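Local structure of putative aminotransferase (Actinomadura melliaura, 4ZWV) at residues 311-316 with 365-370; 105-110 with 132-137. The protein is probably a pyridoxal 5'-phosphate-dependent sugar aminotransferase that takes part in making the aminopentose of the indolocarbazole AT2433. One frame throughout, in Å; residues are numbered along the deposited sequence.

Contact 1 of 2, residues 311-316 with 365-370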
loop_
_atom_site.group_PDB
_atom_site.type_symbol
_atom_site.label_atom_id
_atom_site.label_comp_id
_atom_site.label_asym_id
_atom_site.label_seq_id
_atom_site.Cartn_x
_atom_site.Cartn_y
_atom_site.Cartn_z
ATOM N N GLU A 311 32.991 6.909 10.915
ATOM C CA GLU A 311 32.203 7.721 11.845
ATOM C C GLU A 311 32.970 8.961 12.303
ATOM O O GLU A 311 32.425 10.065 12.303
ATOM C CB GLU A 311 31.779 6.883 13.057
ATOM C CG GLU A 311 30.758 5.803 12.717
ATOM C CD GLU A 311 30.621 4.742 13.800
ATOM O OE1 GLU A 311 31.337 4.829 14.822
ATOM O OE2 GLU A 311 29.797 3.817 13.624
ATOM N N ALA A 312 34.234 8.777 12.676
ATOM C CA ALA A 312 35.066 9.884 13.160
ATOM C C ALA A 312 35.333 10.912 12.061
ATOM O O ALA A 312 35.587 12.086 12.341
ATOM C CB ALA A 312 36.379 9.354 13.711
ATOM N N ALA A 313 35.274 10.464 10.812
ATOM C CA ALA A 313 35.506 11.341 9.666
ATOM C C ALA A 313 34.205 11.915 9.105
ATOM O O ALA A 313 34.210 12.587 8.071
ATOM C CB ALA A 313 36.256 10.587 8.574
ATOM N N GLY A 314 33.090 11.641 9.772
ATOM C CA GLY A 314 31.808 12.148 9.315
ATOM C C GLY A 314 31.373 11.536 7.994
ATOM O O GLY A 314 30.814 12.221 7.138
ATOM N N ILE A 315 31.652 10.249 7.818
ATOM C CA ILE A 315 31.221 9.522 6.627
ATOM C C ILE A 315 30.258 8.419 7.037
ATOM O O ILE A 315 30.597 7.580 7.861
ATOM C CB ILE A 315 32.421 8.906 5.864
ATOM C CG1 ILE A 315 33.399 9.999 5.426
ATOM C CG2 ILE A 315 31.924 8.089 4.675
ATOM C CD1 ILE A 315 34.802 9.479 5.105
HETATM N N MSE A 316 29.047 8.435 6.493
HETATM C CA MSE A 316 28.071 7.406 6.817
HETATM C C MSE A 316 28.345 6.177 5.972
HETATM O O MSE A 316 28.303 6.248 4.748
HETATM C CB MSE A 316 26.647 7.903 6.587
HETATM C CG MSE A 316 25.592 6.880 6.953
HETATM SE SE MSE A 316 23.804 7.573 6.657
HETATM C CE MSE A 316 23.853 9.047 7.930
ATOM N N VAL A 365 38.040 9.013 0.059
ATOM C CA VAL A 365 39.224 8.290 -0.395
ATOM C C VAL A 365 40.426 8.520 0.514
ATOM O O VAL A 365 41.111 7.568 0.883
ATOM C CB VAL A 365 39.592 8.682 -1.840
ATOM C CG1 VAL A 365 41.006 8.218 -2.192
ATOM C CG2 VAL A 365 38.568 8.101 -2.805
ATOM N N ALA A 366 40.668 9.773 0.895
ATOM C CA ALA A 366 41.809 10.098 1.746
ATOM C C ALA A 366 41.686 9.432 3.114
ATOM O O ALA A 366 42.676 8.959 3.682
ATOM C CB ALA A 366 41.940 11.604 1.904
ATOM N N THR A 367 40.463 9.393 3.635
ATOM C CA THR A 367 40.212 8.778 4.929
ATOM C C THR A 367 40.497 7.278 4.874
ATOM O O THR A 367 41.226 6.751 5.711
ATOM C CB THR A 367 38.764 9.032 5.397
ATOM O OG1 THR A 367 38.572 10.440 5.587
ATOM C CG2 THR A 367 38.492 8.315 6.709
ATOM N N ILE A 368 39.937 6.601 3.877
ATOM C CA ILE A 368 40.169 5.171 3.712
ATOM C C ILE A 368 41.651 4.851 3.497
ATOM O O ILE A 368 42.194 3.935 4.123
ATOM C CB ILE A 368 39.342 4.612 2.534
ATOM C CG1 ILE A 368 37.848 4.668 2.863
ATOM C CG2 ILE A 368 39.738 3.174 2.218
ATOM C CD1 ILE A 368 36.957 4.295 1.699
ATOM N N ARG A 369 42.324 5.627 2.652
ATOM C CA ARG A 369 43.716 5.320 2.331
ATOM C C ARG A 369 44.678 5.600 3.490
ATOM O O ARG A 369 45.822 5.149 3.463
ATOM C CB ARG A 369 44.164 6.092 1.079
ATOM C CG ARG A 369 43.483 5.602 -0.198
ATOM C CD ARG A 369 44.156 6.122 -1.465
ATOM N NE ARG A 369 45.394 5.395 -1.742
ATOM C CZ ARG A 369 45.491 4.347 -2.557
ATOM N NH1 ARG A 369 44.426 3.901 -3.210
ATOM N NH2 ARG A 369 46.667 3.753 -2.738
ATOM N N SER A 370 44.216 6.323 4.505
ATOM C CA SER A 370 45.047 6.606 5.668
ATOM C C SER A 370 45.035 5.451 6.672
ATOM O O SER A 370 45.778 5.480 7.656
ATOM C CB SER A 370 44.598 7.901 6.356
ATOM O OG SER A 370 43.350 7.744 7.008
#
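Thr-367 of helix 358-369 meets Ala-313 and Ile-315 with every atom beyond its CA. Its CB lies 4.0 Å from CD1 of Ile-315. From there the side chain forks. The methyl CG2, anti to the backbone N (chi1, measured to OG1, is -63°), comes to 3.7 Å from CB of Ala-313. The hydroxyl branch, turned back beside that N, has OG1 3.8 Å from CB of Ala-313 and 3.9 Å from CD1 of Ile-315. These are van der Waals contacts with methyl groups; the hydroxyl itself is hydrogen-bonded to the carbonyl O of His-363, one turn back in the same helix. Ile-315 reaches out through CG1 and CD1, and the two side chains meet tip to tip. Cutting Thr-367 back to an alanine removes CG2 and OG1, which would probably open a gap beside Ala-313 CB and Ile-315 CD1 and cost His-363 O its hydroxyl partner.

Between the two hydrophobic partners Gly-314, with positive phi (67°), ends helix 303-312 in a Schellman motif. At the C-terminal end of helix 358-369, Ser-370 has its OG 2.7 Å and its N 3.3 Å from Thr-367 O, both on one face of the carbonyl plane; OG is also hydrogen-bonded to Lys-309 of helix 303-312. The contact thus packs the C-terminal end of helix 303-312 and the loop after it against the last turns of helix 358-369, with Met-310 and Lys-309 extending the interface, while helix 243-273 covers Val-365 on another side of helix 358-369.

Contact 2 of 2, residues 105-110 with 132-137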
loop_
_atom_site.group_PDB
_atom_site.type_symbol
_atom_site.label_atom_id
_atom_site.label_comp_id
_atom_site.label_asym_id
_atom_site.label_seq_id
_atom_site.Cartn_x
_atom_site.Cartn_y
_atom_site.Cartn_z
ATOM N N PRO A 105 30.187 -14.038 -3.745
ATOM C CA PRO A 105 31.054 -13.087 -3.038
ATOM C C PRO A 105 31.683 -12.040 -3.953
ATOM O O PRO A 105 32.025 -10.952 -3.482
ATOM C CB PRO A 105 32.145 -13.981 -2.434
ATOM C CG PRO A 105 31.534 -15.334 -2.354
ATOM C CD PRO A 105 30.601 -15.434 -3.527
ATOM N N ALA A 106 31.832 -12.362 -5.235
ATOM C CA ALA A 106 32.484 -11.449 -6.173
ATOM C C ALA A 106 31.586 -10.311 -6.653
ATOM O O ALA A 106 32.083 -9.297 -7.144
ATOM C CB ALA A 106 33.013 -12.231 -7.377
ATOM N N THR A 107 30.272 -10.471 -6.508
ATOM C CA THR A 107 29.321 -9.480 -7.015
ATOM C C THR A 107 28.328 -8.962 -5.977
ATOM O O THR A 107 27.713 -7.917 -6.179
ATOM C CB THR A 107 28.484 -10.053 -8.179
ATOM O OG1 THR A 107 27.705 -11.160 -7.709
ATOM C CG2 THR A 107 29.380 -10.512 -9.323
ATOM N N LEU A 108 28.168 -9.716 -4.889
ATOM C CA LEU A 108 27.124 -9.499 -3.885
ATOM C C LEU A 108 25.717 -9.576 -4.482
ATOM O O LEU A 108 24.777 -8.985 -3.950
ATOM C CB LEU A 108 27.316 -8.165 -3.152
ATOM C CG LEU A 108 28.678 -8.015 -2.456
ATOM C CD1 LEU A 108 28.700 -6.753 -1.572
ATOM C CD2 LEU A 108 29.062 -9.253 -1.647
ATOM N N THR A 109 25.566 -10.305 -5.581
ATOM C CA THR A 109 24.233 -10.617 -6.073
ATOM C C THR A 109 24.056 -12.129 -6.068
ATOM O O THR A 109 25.001 -12.865 -5.781
ATOM C CB THR A 109 23.981 -10.057 -7.476
ATOM O OG1 THR A 109 24.971 -10.570 -8.364
ATOM C CG2 THR A 109 24.075 -8.536 -7.464
HETATM N N MSE A 110 22.843 -12.582 -6.362
HETATM C CA MSE A 110 22.500 -14.002 -6.275
HETATM C C MSE A 110 23.502 -14.926 -6.968
HETATM O O MSE A 110 23.897 -14.694 -8.108
HETATM C CB MSE A 110 21.116 -14.238 -6.869
HETATM C CG MSE A 110 20.651 -15.675 -6.742
HETATM SE SE MSE A 110 18.900 -15.971 -7.546
HETATM C CE MSE A 110 17.757 -15.279 -6.143
ATOM N N THR A 132 22.135 -3.059 -5.048
ATOM C CA THR A 132 22.881 -1.786 -5.061
ATOM C C THR A 132 22.981 -1.157 -6.451
ATOM O O THR A 132 23.680 -0.158 -6.630
ATOM C CB THR A 132 24.318 -1.906 -4.458
ATOM O OG1 THR A 132 25.204 -2.578 -5.362
ATOM C CG2 THR A 132 24.287 -2.622 -3.120
ATOM N N GLY A 133 22.243 -1.699 -7.414
ATOM C CA GLY A 133 22.201 -1.120 -8.751
ATOM C C GLY A 133 22.921 -1.924 -9.813
ATOM O O GLY A 133 22.928 -1.541 -10.985
ATOM N N TYR A 134 23.525 -3.043 -9.416
ATOM C CA TYR A 134 24.321 -3.845 -10.353
ATOM C C TYR A 134 23.507 -4.992 -10.933
ATOM O O TYR A 134 22.988 -5.823 -10.198
ATOM C CB TYR A 134 25.574 -4.383 -9.663
ATOM C CG TYR A 134 26.483 -5.160 -10.588
ATOM C CD1 TYR A 134 27.117 -4.526 -11.650
ATOM C CD2 TYR A 134 26.711 -6.516 -10.398
ATOM C CE1 TYR A 134 27.964 -5.220 -12.501
ATOM C CE2 TYR A 134 27.564 -7.226 -11.253
ATOM C CZ TYR A 134 28.168 -6.570 -12.300
ATOM O OH TYR A 134 29.007 -7.258 -13.152
ATOM N N PRO A 135 23.391 -5.056 -12.264
ATOM C CA PRO A 135 22.497 -6.089 -12.800
ATOM C C PRO A 135 23.005 -7.526 -12.706
ATOM O O PRO A 135 24.191 -7.810 -12.887
ATOM C CB PRO A 135 22.348 -5.696 -14.275
ATOM C CG PRO A 135 22.692 -4.235 -14.315
ATOM C CD PRO A 135 23.794 -4.088 -13.296
ATOM N N VAL A 136 22.057 -8.410 -12.428
ATOM C CA VAL A 136 22.208 -9.853 -12.535
ATOM C C VAL A 136 22.478 -10.269 -13.982
ATOM O O VAL A 136 22.055 -9.589 -14.921
ATOM C CB VAL A 136 20.908 -10.541 -12.003
ATOM C CG1 VAL A 136 20.947 -12.044 -12.139
ATOM C CG2 VAL A 136 20.665 -10.145 -10.536
ATOM N N ASP A 137 23.194 -11.380 -14.156
ATOM C CA ASP A 137 23.431 -11.966 -15.470
ATOM C C ASP A 137 22.143 -12.599 -16.020
ATOM O O ASP A 137 21.921 -13.809 -15.882
ATOM C CB ASP A 137 24.552 -13.005 -15.351
ATOM C CG ASP A 137 25.027 -13.536 -16.692
ATOM O OD1 ASP A 137 24.369 -13.321 -17.741
ATOM O OD2 ASP A 137 26.084 -14.212 -16.686
HETATM O O HOH W 1 25.465 -9.737 -10.936
#
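Thr-109 and Thr-107 present their methyl groups to Tyr-134, and a water joins the two loops beside them. In Thr-109 the hydroxyl sits between the backbone N and the carbonyl carbon (chi1 57°), which sets CG2 anti to that carbonyl carbon. The methyl lies 4.0 Å from Tyr-134 O and approaches the ring at its edge, near the ring plane, 4.4 Å from CD2. Thr-107 has nearly the same first torsion (63°), and its CG2 comes obliquely to 4.2 Å from Tyr-134 CE2.

The two threonine hydroxyls turn to one another, OG1 of Thr-107 and OG1 of Thr-109 forming a 2.9 Å hydrogen bond in which either may donate. OG1 of Thr-109 also bonds the water at 2.7 Å, and that water donates to Pro-135 O at 3.0 Å. This water bridges the two loops, which share no direct hydrogen bond; Pro-135 O accepts from Arg-289 as well.

Tyr-134 extends its ring anti to the backbone N (chi1 -177°), placing its hydroxyl at the backbone N of Ser-286, to which it is hydrogen-bonded. Arg-285 makes a cation-pi contact with the ring and also bonds Thr-107 O, so one guanidinium serves both loops. The side chain of Tyr-134 is about 8 Å from that of His-164, which binds pyridoxal 5'-phosphate, although none is bound to this chain here. The loops lie at the C-terminal ends of parallel strands 97-100 and 123-129, joined through helix 112-118 in a beta-alpha-beta crossover that skips strand 76-79 between them; Asp-137 N-caps helix 138-152, and helix 338-344 and strand 296-300 pack against Leu-108.

Overall arrangement
From the N terminus, the chain reaches contact 2 first. It leaves strand 97-100, passes 105-110, runs through helix 112-118 and strand 123-129, and closes a short loop at 132-137. Contact 1 follows in series: 311-316 opens it and 365-370 closes it near the C terminus, spanning helix 338-344 and strand 347-350. The two loops therefore neither nest nor cross. Their centres are 25 Å apart and their nearest atoms about 13 Å, so they do not touch. Contact 2 joins two connections of the seven-stranded mixed sheet; contact 1 joins the turn and loop that end helix 303-312 to helix 358-369. Helix 338-344, within the loop of contact 1, packs on 105-110 of contact 2.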